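Local atomic coordinates of 2-heptyl-3-hydroxy-4(1H)-quinolone dioxygenase (Mycobacterium abscessus, PDB entry 6RB3), a protein that catalyses the oxygen-dependent ring cleavage of the Pseudomonas quinolone signal PQS to N-octanoylanthranilate and carbon monoxide, using an alpha/beta-hydrolase fold. Residues A[95-100]-A[120-125]; A[209-214]-A[237-242]; A[214-219]-A[244-249]. The protein carries 2 engineered substitutions. All blocks are in the same frame, centred on the assembly; numbering follows the deposited sequence.

Contact 1 of 3, residues A[95-100]-A[120-125]; sequences HSHGGW and LDLIMT. Engineered in segment 95-100: Ser-96 (natural residue Ala). With JWW (2-heptylquinoline-3,4-diol), chain D.
Leu-122 reaches across to His-97, and the two side chains cross at about a right angle. Its CD1 lies 3.3 Å from ND1 of His-97. The same branch rests against Ser-96 O and comes near NE1 of Trp-100. With CG anti to the backbone N (chi1 168°), the isobutyl group of Leu-122 lies over the turn that follows strand 90-95. That turn, type II' from His-95 to Gly-98, is the nucleophile elbow of the alpha/beta-hydrolase fold. Ser-96, an engineered residue (natural Ala), sits in it. Ser-96 N donates to Leu-120 O over 2.7 Å and ties the elbow to the end of strand 116-120. Both nitrogens of the His-97 imidazole have a partner, though the bond at ND1, from Trp-100 NE1, is weak. His-97 NE2 is hydrogen-bonded to O19 of the ligand at 3.1 Å, near the ring plane. His-95 turns its CD2 to the ligand chain, 3.3 Å from C11. Water 1 accepts from Ile-123 N and bonds Ser-96 OG. The contact thus presents His-97, a substrate-binding residue, to the quinolone oxygen, while apolar Leu-122 packs near ND1, away from the ligand-bound NE2.

Contact 2 of 3, residues A[209-214]-A[237-242]; sequences AIRHVF and SYRRLG
Arg-211 runs out over Ser-237, its parallel partner in the neighbouring strand. Its CB lies 3.2 Å from Ser-237 OG. CG and CD pass the same hydroxyl oxygen at longer range. The chain then bends at chi3 (-54°), which brings NE back to this oxygen. Arg-211 NE donates to Ser-237 OG over 3.0 Å, an almost straight bond (172°) in the guanidinium plane. NH2 stays near OG and CB of Ser-237. NH1 of Arg-211 is 3.6 Å from NH2 of Arg-239, which stands over one face of the Arg-211 guanidinium. The two planes are steeply inclined. Glu-259 forms salt bridges with both arginines, and Asp-262 with Arg-211 as well.

The backbones form regular parallel pairing. Five hydrogen bonds run from Ser-237 N to Ile-210 O at one end and from Leu-241 N to Phe-214 O at the other. On the face of Arg-211, beside Arg-239, Val-213 CG1 presses on Leu-241 CD1 at 3.4 Å, a tight carbon pair.

On the face of His-212 and Tyr-238, Phe-214 meets Tyr-238 rim to rim. The planes are nearly parallel (7°), and Phe-214 CZ is 3.6 Å from Tyr-238 CD2. CE2 of Phe-214 also lies over one face of the Arg-240 guanidinium, toward its rim, 3.7 Å from Arg-240 NH2.

The two strands belong to the beta-alpha-beta unit 209-214, 221-232, 236-240, and strand 236-240 is the last of the sheet on this side. Helix 253-265 supplies the acids for Arg-211 and Arg-239 on one face. Helix 221-232 packs on the other, where Asp-227 bonds Tyr-238 OH and Asp-223 pairs with Arg-240.

Contact 3 of 3, residues A[214-219]-A[244-249]; sequences FSHPKI and ETAFPG. Engineered in segment 244-249: Ala-246 (natural residue His).
This is a loop-to-loop contact beyond the carboxyl ends of strands 209-214 and 236-240, where the active-site loops of an alpha/beta-hydrolase fold gather. It rests on side-chain packing and one bridging water. No direct hydrogen bond crosses it.

His-216 carries most of it. Its imidazole lies flat against the backbone at the start of residue 246: Ala-246 N sits 3.6 Å above the ring plane, over its centre. Ala-246 is engineered (natural His). Its CB makes a CH-pi contact with the same ring, 4.0 Å from the centroid of the His-216 imidazole and 24° off the ring normal. The carbonyl carbon of Thr-245 approaches ND1 of His-216. NE2 of His-216 is hydrogen-bonded to Ser-154 O, which favours this turn of the ring.

Ser-215 faces the other loop. Its CB is 3.4 Å from Thr-245 O. With OG beside the backbone N (chi1 -72°), the hydroxyl reaches water 3 and donates to it over 2.8 Å. The water in turn donates to Thr-245 O at 2.7 Å. Ser-215 OG also bonds Gly-243 N.

Within the second loop, Thr-245 OG1 accepts from Phe-247 N at 3.2 Å, an ST turn, and is also bonded to Glu-251. This shapes the loop that holds position 246, inferred to be the proton donor/acceptor in the natural enzyme.

Phe-247 stands at the N-cap position of helix 248-251 and packs on helix 162-170. The 214-219 loop leads into helix 221-232, with Asp-121, just after strand 116-120, packed against His-216.

Contacts 1 and 3 border the active site; contact 2 lies behind them. Contacts 2 and 3 share Phe-214: strand 209-214 of contact 2 runs into the loop of contact 3. Arg-240 NH2 joins them again, 2.7 Å from Pro-217 O. Contact 1 is tied to contact 2 by Asp-121 N, 2.8 Å from Val-213 O, and by Leu-122 N, 3.0 Å from His-212 NE2. Asp-121 OD2 lies 3.0 Å from Ser-215 N in contact 3. The side chain of Asp-121 is about 4 Å from that of Ala-246, consistent with its inferred role of raising the basicity of the natural histidine there. The ligand touches contact 1 directly and Phe-247 of contact 3; the side chain of Ala-246 is about 6 Å from the ligand.

Contact 1 of 3, residues A[95-100]-A[120-125]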
loop_
_atom_site.group_PDB
_atom_site.type_symbol
_atom_site.label_atom_id
_atom_site.label_comp_id
_atom_site.label_asym_id
_atom_site.label_seq_id
_atom_site.Cartn_x
_atom_site.Cartn_y
_atom_site.Cartn_z
ATOM N N HIS A 95 0.913 0.794 -1.009
ATOM C CA HIS A 95 0.626 0.263 -2.332
ATOM C C HIS A 95 -0.615 -0.617 -2.324
ATOM O O HIS A 95 -0.733 -1.524 -1.484
ATOM C CB HIS A 95 1.783 -0.558 -2.870
ATOM C CG HIS A 95 1.494 -1.235 -4.172
ATOM N ND1 HIS A 95 1.392 -0.545 -5.362
ATOM C CD2 HIS A 95 1.350 -2.545 -4.487
ATOM C CE1 HIS A 95 1.207 -1.396 -6.357
ATOM N NE2 HIS A 95 1.157 -2.613 -5.853
ATOM N N SER A 96 -1.528 -0.331 -3.261
ATOM C CA SER A 96 -2.675 -1.189 -3.477
ATOM C C SER A 96 -3.371 -1.477 -2.148
ATOM O O SER A 96 -3.745 -0.543 -1.426
ATOM C CB SER A 96 -2.218 -2.473 -4.204
ATOM O OG SER A 96 -3.336 -3.258 -4.555
ATOM N N HIS A 97 -3.575 -2.743 -1.828
ATOM C CA HIS A 97 -4.362 -3.038 -0.632
ATOM C C HIS A 97 -3.622 -2.847 0.700
ATOM O O HIS A 97 -4.217 -3.021 1.770
ATOM C CB HIS A 97 -4.860 -4.464 -0.763
ATOM C CG HIS A 97 -5.684 -4.669 -1.977
ATOM N ND1 HIS A 97 -6.985 -4.223 -2.070
ATOM C CD2 HIS A 97 -5.379 -5.200 -3.177
ATOM C CE1 HIS A 97 -7.451 -4.496 -3.276
ATOM N NE2 HIS A 97 -6.499 -5.092 -3.963
ATOM N N GLY A 98 -2.341 -2.511 0.663
ATOM C CA GLY A 98 -1.718 -1.938 1.833
ATOM C C GLY A 98 -2.432 -0.705 2.295
ATOM O O GLY A 98 -2.315 -0.313 3.448
ATOM N N GLY A 99 -3.189 -0.079 1.406
ATOM C CA GLY A 99 -3.893 1.142 1.745
ATOM C C GLY A 99 -5.005 0.937 2.754
ATOM O O GLY A 99 -5.321 1.856 3.517
ATOM N N TRP A 100 -5.591 -0.262 2.803
ATOM C CA TRP A 100 -6.564 -0.527 3.859
ATOM C C TRP A 100 -5.909 -0.382 5.229
ATOM O O TRP A 100 -6.485 0.214 6.155
ATOM C CB TRP A 100 -7.122 -1.933 3.735
ATOM C CG TRP A 100 -7.971 -2.247 2.532
ATOM C CD1 TRP A 100 -7.576 -2.899 1.397
ATOM C CD2 TRP A 100 -9.344 -1.904 2.346
ATOM N NE1 TRP A 100 -8.645 -2.995 0.519
ATOM C CE2 TRP A 100 -9.731 -2.380 1.078
ATOM C CE3 TRP A 100 -10.290 -1.236 3.130
ATOM C CZ2 TRP A 100 -11.013 -2.204 0.579
ATOM C CZ3 TRP A 100 -11.549 -1.058 2.627
ATOM C CH2 TRP A 100 -11.908 -1.559 1.378
ATOM N N LEU A 120 -1.474 4.142 -3.555
ATOM C CA LEU A 120 -0.976 3.915 -4.908
ATOM C C LEU A 120 -1.800 2.821 -5.552
ATOM O O LEU A 120 -1.717 1.672 -5.130
ATOM C CB LEU A 120 0.495 3.487 -4.904
ATOM C CG LEU A 120 1.463 4.398 -4.161
ATOM C CD1 LEU A 120 2.878 3.859 -4.287
ATOM C CD2 LEU A 120 1.457 5.804 -4.657
ATOM N N ASP A 121 -2.588 3.184 -6.564
ATOM C CA ASP A 121 -3.378 2.236 -7.363
ATOM C C ASP A 121 -4.077 1.163 -6.514
ATOM O O ASP A 121 -3.712 -0.015 -6.534
ATOM C CB ASP A 121 -2.510 1.553 -8.433
ATOM C CG ASP A 121 -3.198 1.515 -9.820
ATOM O OD1 ASP A 121 -4.376 1.110 -9.819
ATOM O OD2 ASP A 121 -2.598 1.936 -10.860
ATOM N N LEU A 122 -5.085 1.579 -5.755
ATOM C CA LEU A 122 -6.003 0.715 -5.041
ATOM C C LEU A 122 -7.400 0.885 -5.637
ATOM O O LEU A 122 -7.905 2.013 -5.757
ATOM C CB LEU A 122 -6.015 1.110 -3.567
ATOM C CG LEU A 122 -7.107 0.527 -2.679
ATOM C CD1 LEU A 122 -6.997 -0.964 -2.628
ATOM C CD2 LEU A 122 -7.044 1.176 -1.276
ATOM N N ILE A 123 -8.050 -0.230 -5.954
ATOM C CA ILE A 123 -9.375 -0.167 -6.570
ATOM C C ILE A 123 -10.327 0.614 -5.668
ATOM O O ILE A 123 -10.730 0.139 -4.601
ATOM C CB ILE A 123 -9.914 -1.571 -6.869
ATOM C CG1 ILE A 123 -9.049 -2.299 -7.909
ATOM C CG2 ILE A 123 -11.331 -1.496 -7.407
ATOM C CD1 ILE A 123 -8.608 -1.395 -9.048
ATOM N N MET A 124 -10.714 1.809 -6.102
ATOM C CA MET A 124 -11.601 2.668 -5.317
ATOM C C MET A 124 -13.094 2.357 -5.475
ATOM O O MET A 124 -13.896 2.861 -4.672
ATOM C CB MET A 124 -11.376 4.124 -5.717
ATOM C CG MET A 124 -10.039 4.634 -5.321
ATOM S SD MET A 124 -9.913 4.716 -3.519
ATOM C CE MET A 124 -8.141 4.801 -3.353
ATOM N N THR A 125 -13.481 1.554 -6.457
ATOM C CA THR A 125 -14.877 1.155 -6.627
ATOM C C THR A 125 -15.180 -0.053 -5.761
ATOM O O THR A 125 -14.282 -0.678 -5.214
ATOM C CB THR A 125 -15.157 0.795 -8.084
ATOM O OG1 THR A 125 -14.345 -0.334 -8.421
ATOM C CG2 THR A 125 -14.863 1.958 -9.040
HETATM C C10 JWW D . -2.757 -5.874 -5.514
HETATM C C13 JWW D . 1.077 -7.334 -5.056
HETATM C C15 JWW D . 3.254 -8.535 -5.292
HETATM C C17 JWW D . 3.641 -10.142 -7.096
HETATM C C01 JWW D . -4.855 -8.990 -4.970
HETATM C C02 JWW D . -4.721 -10.208 -4.305
HETATM C C03 JWW D . -3.563 -10.513 -3.611
HETATM C C04 JWW D . -2.542 -9.593 -3.596
HETATM C C05 JWW D . -2.704 -8.407 -4.247
HETATM C C06 JWW D . -3.826 -8.067 -4.940
HETATM C C07 JWW D . -3.892 -6.776 -5.611
HETATM C C09 JWW D . -1.626 -6.281 -4.826
HETATM C C11 JWW D . -0.392 -5.380 -4.668
HETATM C C12 JWW D . 0.786 -6.187 -4.105
HETATM C C14 JWW D . 2.512 -7.220 -5.586
HETATM C C16 JWW D . 4.154 -8.843 -6.483
HETATM N N08 JWW D . -1.631 -7.541 -4.197
HETATM O O18 JWW D . -2.783 -4.637 -6.162
HETATM O O19 JWW D . -5.031 -6.361 -6.356
HETATM O O HOH W 1 -6.011 -2.373 -6.168
#

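Contact 2 of 3, residues A[209-214]-A[237-242]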
loop_
_atom_site.group_PDB
_atom_site.type_symbol
_atom_site.label_atom_id
_atom_site.label_comp_id
_atom_site.label_asym_id
_atom_site.label_seq_id
_atom_site.Cartn_x
_atom_site.Cartn_y
_atom_site.Cartn_z
ATOM N N ALA A 209 -5.592 14.376 5.131
ATOM C CA ALA A 209 -5.374 14.530 3.700
ATOM C C ALA A 209 -5.076 13.159 3.106
ATOM O O ALA A 209 -4.101 12.508 3.490
ATOM C CB ALA A 209 -4.221 15.495 3.428
ATOM N N ILE A 210 -5.926 12.693 2.201
ATOM C CA ILE A 210 -5.710 11.422 1.517
ATOM C C ILE A 210 -5.637 11.687 0.022
ATOM O O ILE A 210 -6.527 12.337 -0.529
ATOM C CB ILE A 210 -6.826 10.420 1.861
ATOM C CG1 ILE A 210 -6.819 10.150 3.358
ATOM C CG2 ILE A 210 -6.653 9.126 1.083
ATOM C CD1 ILE A 210 -8.167 9.731 3.929
ATOM N N ARG A 211 -4.543 11.236 -0.608
ATOM C CA ARG A 211 -4.315 11.351 -2.042
ATOM C C ARG A 211 -4.197 9.983 -2.689
ATOM O O ARG A 211 -3.409 9.150 -2.229
ATOM C CB ARG A 211 -3.027 12.129 -2.362
ATOM C CG ARG A 211 -2.670 12.205 -3.846
ATOM C CD ARG A 211 -1.640 13.292 -4.118
ATOM N NE ARG A 211 -2.153 14.552 -3.559
ATOM C CZ ARG A 211 -1.504 15.715 -3.570
ATOM N NH1 ARG A 211 -0.266 15.807 -4.063
ATOM N NH2 ARG A 211 -2.078 16.766 -3.000
ATOM N N HIS A 212 -4.976 9.757 -3.759
ATOM C CA HIS A 212 -4.849 8.550 -4.573
ATOM C C HIS A 212 -4.095 8.808 -5.869
ATOM O O HIS A 212 -4.482 9.669 -6.648
ATOM C CB HIS A 212 -6.200 7.976 -4.962
ATOM C CG HIS A 212 -6.140 6.585 -5.540
ATOM N ND1 HIS A 212 -7.205 6.011 -6.201
ATOM C CD2 HIS A 212 -5.151 5.661 -5.560
ATOM C CE1 HIS A 212 -6.888 4.776 -6.565
ATOM N NE2 HIS A 212 -5.646 4.541 -6.189
ATOM N N VAL A 213 -3.047 8.032 -6.107
ATOM C CA VAL A 213 -2.239 8.141 -7.319
ATOM C C VAL A 213 -2.265 6.792 -8.029
ATOM O O VAL A 213 -1.928 5.767 -7.440
ATOM C CB VAL A 213 -0.800 8.576 -7.016
ATOM C CG1 VAL A 213 0.036 8.461 -8.248
ATOM C CG2 VAL A 213 -0.792 10.013 -6.562
ATOM N N PHE A 214 -2.654 6.793 -9.292
ATOM C CA PHE A 214 -2.830 5.549 -10.021
ATOM C C PHE A 214 -2.630 5.741 -11.513
ATOM O O PHE A 214 -2.811 6.840 -12.051
ATOM C CB PHE A 214 -4.244 5.031 -9.771
ATOM C CG PHE A 214 -5.321 6.063 -10.073
ATOM C CD1 PHE A 214 -5.770 6.946 -9.099
ATOM C CD2 PHE A 214 -5.889 6.130 -11.318
ATOM C CE1 PHE A 214 -6.791 7.859 -9.365
ATOM C CE2 PHE A 214 -6.894 7.067 -11.603
ATOM C CZ PHE A 214 -7.338 7.930 -10.625
ATOM N N SER A 237 -7.642 13.909 -2.493
ATOM C CA SER A 237 -7.033 14.362 -3.736
ATOM C C SER A 237 -6.629 13.132 -4.554
ATOM O O SER A 237 -6.613 11.996 -4.056
ATOM C CB SER A 237 -5.825 15.270 -3.458
ATOM O OG SER A 237 -4.937 14.683 -2.470
ATOM N N TYR A 238 -6.315 13.359 -5.827
ATOM C CA TYR A 238 -5.949 12.251 -6.694
ATOM C C TYR A 238 -5.144 12.744 -7.874
ATOM O O TYR A 238 -5.220 13.912 -8.259
ATOM C CB TYR A 238 -7.197 11.483 -7.171
ATOM C CG TYR A 238 -7.881 11.976 -8.430
ATOM C CD1 TYR A 238 -8.845 12.987 -8.383
ATOM C CD2 TYR A 238 -7.603 11.397 -9.654
ATOM C CE1 TYR A 238 -9.484 13.418 -9.538
ATOM C CE2 TYR A 238 -8.250 11.803 -10.814
ATOM C CZ TYR A 238 -9.174 12.830 -10.743
ATOM O OH TYR A 238 -9.816 13.280 -11.871
ATOM N N ARG A 239 -4.329 11.846 -8.429
ATOM C CA ARG A 239 -3.659 12.121 -9.688
ATOM C C ARG A 239 -3.588 10.855 -10.521
ATOM O O ARG A 239 -3.034 9.840 -10.082
ATOM C CB ARG A 239 -2.233 12.685 -9.494
ATOM C CG ARG A 239 -1.709 13.471 -10.773
ATOM C CD ARG A 239 -1.960 15.005 -10.589
ATOM N NE ARG A 239 -1.525 15.416 -9.255
ATOM C CZ ARG A 239 -2.134 16.319 -8.488
ATOM N NH1 ARG A 239 -3.205 16.967 -8.934
ATOM N NH2 ARG A 239 -1.655 16.572 -7.270
ATOM N N ARG A 240 -4.121 10.918 -11.716
ATOM C CA ARG A 240 -3.876 9.872 -12.682
ATOM C C ARG A 240 -2.492 10.100 -13.301
ATOM O O ARG A 240 -2.153 11.201 -13.731
ATOM C CB ARG A 240 -4.990 9.832 -13.743
ATOM C CG ARG A 240 -4.752 8.759 -14.784
ATOM C CD ARG A 240 -5.870 8.721 -15.838
ATOM N NE ARG A 240 -7.040 8.010 -15.362
ATOM C CZ ARG A 240 -7.152 6.696 -15.363
ATOM N NH1 ARG A 240 -6.172 5.943 -15.820
ATOM N NH2 ARG A 240 -8.257 6.127 -14.915
ATOM N N LEU A 241 -1.678 9.062 -13.310
ATOM C CA LEU A 241 -0.405 9.108 -14.005
ATOM C C LEU A 241 -0.535 8.373 -15.340
ATOM O O LEU A 241 -1.504 7.665 -15.619
ATOM C CB LEU A 241 0.705 8.516 -13.130
ATOM C CG LEU A 241 0.892 9.208 -11.787
ATOM C CD1 LEU A 241 2.074 8.600 -11.011
ATOM C CD2 LEU A 241 1.102 10.684 -11.947
ATOM N N GLY A 242 0.439 8.576 -16.195
ATOM C CA GLY A 242 0.402 7.989 -17.513
ATOM C C GLY A 242 1.108 6.643 -17.680
ATOM O O GLY A 242 1.641 6.351 -18.757
HETATM O O HOH W 2 -5.544 15.440 -0.230
#

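Contact 3 of 3, residues A[214-219]-A[244-249]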
loop_
_atom_site.group_PDB
_atom_site.type_symbol
_atom_site.label_atom_id
_atom_site.label_comp_id
_atom_site.label_asym_id
_atom_site.label_seq_id
_atom_site.Cartn_x
_atom_site.Cartn_y
_atom_site.Cartn_z
ATOM N N PHE A 214 -2.654 6.793 -9.292
ATOM C CA PHE A 214 -2.830 5.549 -10.021
ATOM C C PHE A 214 -2.630 5.741 -11.513
ATOM O O PHE A 214 -2.811 6.840 -12.051
ATOM C CB PHE A 214 -4.244 5.031 -9.771
ATOM C CG PHE A 214 -5.321 6.063 -10.073
ATOM C CD1 PHE A 214 -5.770 6.946 -9.099
ATOM C CD2 PHE A 214 -5.889 6.130 -11.318
ATOM C CE1 PHE A 214 -6.791 7.859 -9.365
ATOM C CE2 PHE A 214 -6.894 7.067 -11.603
ATOM C CZ PHE A 214 -7.338 7.930 -10.625
ATOM N N SER A 215 -2.236 4.662 -12.175
ATOM C CA SER A 215 -2.300 4.606 -13.619
ATOM C C SER A 215 -3.422 3.719 -14.160
ATOM O O SER A 215 -3.784 3.862 -15.332
ATOM C CB SER A 215 -0.973 4.103 -14.194
ATOM O OG SER A 215 0.028 5.069 -14.067
ATOM N N HIS A 216 -3.980 2.829 -13.357
ATOM C CA HIS A 216 -4.346 1.676 -14.121
ATOM C C HIS A 216 -5.742 1.738 -14.702
ATOM O O HIS A 216 -5.874 1.878 -15.924
ATOM C CB HIS A 216 -4.324 0.370 -13.383
ATOM C CG HIS A 216 -3.682 -0.704 -14.186
ATOM N ND1 HIS A 216 -2.755 -0.395 -15.156
ATOM C CD2 HIS A 216 -3.841 -2.050 -14.215
ATOM C CE1 HIS A 216 -2.316 -1.515 -15.704
ATOM N NE2 HIS A 216 -2.949 -2.532 -15.140
ATOM N N PRO A 217 -6.832 1.561 -13.866
ATOM C CA PRO A 217 -8.190 1.485 -14.436
ATOM C C PRO A 217 -8.143 2.494 -15.582
ATOM O O PRO A 217 -7.535 3.571 -15.436
ATOM C CB PRO A 217 -9.106 1.867 -13.283
ATOM C CG PRO A 217 -8.277 1.825 -12.072
ATOM C CD PRO A 217 -6.827 2.126 -12.505
ATOM N N LYS A 218 -8.569 2.107 -16.771
ATOM C CA LYS A 218 -8.487 3.009 -17.910
ATOM C C LYS A 218 -9.155 4.337 -17.602
ATOM O O LYS A 218 -9.978 4.426 -16.674
ATOM C CB LYS A 218 -9.150 2.413 -19.173
ATOM C CG LYS A 218 -10.664 2.228 -19.023
ATOM C CD LYS A 218 -11.259 1.358 -20.089
ATOM C CE LYS A 218 -12.741 1.113 -19.793
ATOM N NZ LYS A 218 -13.419 0.377 -20.897
ATOM N N ILE A 219 -8.855 5.354 -18.387
ATOM C CA ILE A 219 -9.411 6.679 -18.147
ATOM C C ILE A 219 -10.902 6.651 -18.442
ATOM O O ILE A 219 -11.356 5.963 -19.375
ATOM C CB ILE A 219 -8.694 7.698 -19.042
ATOM C CG1 ILE A 219 -7.185 7.648 -18.852
ATOM C CG2 ILE A 219 -9.150 9.101 -18.712
ATOM C CD1 ILE A 219 -6.382 8.058 -20.080
ATOM N N GLU A 244 1.815 2.422 -17.705
ATOM C CA GLU A 244 1.129 1.225 -18.191
ATOM C C GLU A 244 0.669 0.276 -17.091
ATOM O O GLU A 244 -0.219 -0.554 -17.340
ATOM C CB GLU A 244 2.063 0.460 -19.131
ATOM C CG GLU A 244 2.401 1.249 -20.367
ATOM C CD GLU A 244 3.482 0.650 -21.209
ATOM O OE1 GLU A 244 4.356 -0.062 -20.691
ATOM O OE2 GLU A 244 3.451 0.894 -22.428
ATOM N N THR A 245 1.240 0.385 -15.884
ATOM C CA THR A 245 1.105 -0.668 -14.888
ATOM C C THR A 245 0.383 -0.180 -13.647
ATOM O O THR A 245 0.218 1.029 -13.418
ATOM C CB THR A 245 2.469 -1.223 -14.462
ATOM O OG1 THR A 245 3.129 -0.302 -13.574
ATOM C CG2 THR A 245 3.350 -1.390 -15.674
ATOM N N ALA A 246 -0.030 -1.161 -12.839
ATOM C CA ALA A 246 -0.640 -0.942 -11.544
ATOM C C ALA A 246 0.407 -0.813 -10.427
ATOM O O ALA A 246 0.073 -1.073 -9.262
ATOM C CB ALA A 246 -1.602 -2.093 -11.265
ATOM N N PHE A 247 1.655 -0.433 -10.771
ATOM C CA PHE A 247 2.756 -0.226 -9.824
ATOM C C PHE A 247 3.342 1.171 -10.070
ATOM O O PHE A 247 4.504 1.322 -10.468
ATOM C CB PHE A 247 3.869 -1.280 -10.003
ATOM C CG PHE A 247 3.485 -2.721 -9.649
ATOM C CD1 PHE A 247 3.549 -3.170 -8.374
ATOM C CD2 PHE A 247 3.107 -3.602 -10.617
ATOM C CE1 PHE A 247 3.233 -4.482 -8.063
ATOM C CE2 PHE A 247 2.787 -4.910 -10.329
ATOM C CZ PHE A 247 2.843 -5.359 -9.063
ATOM N N PRO A 248 2.563 2.215 -9.903
ATOM C CA PRO A 248 3.119 3.544 -10.195
ATOM C C PRO A 248 4.419 3.847 -9.442
ATOM O O PRO A 248 5.302 4.535 -9.981
ATOM C CB PRO A 248 1.990 4.503 -9.776
ATOM C CG PRO A 248 1.134 3.718 -8.857
ATOM C CD PRO A 248 1.251 2.266 -9.229
ATOM N N GLY A 249 4.557 3.395 -8.183
ATOM C CA GLY A 249 5.780 3.686 -7.433
ATOM C C GLY A 249 7.031 3.099 -8.059
ATOM O O GLY A 249 8.124 3.638 -7.904
HETATM O O HOH W 3 1.862 3.190 -13.199
#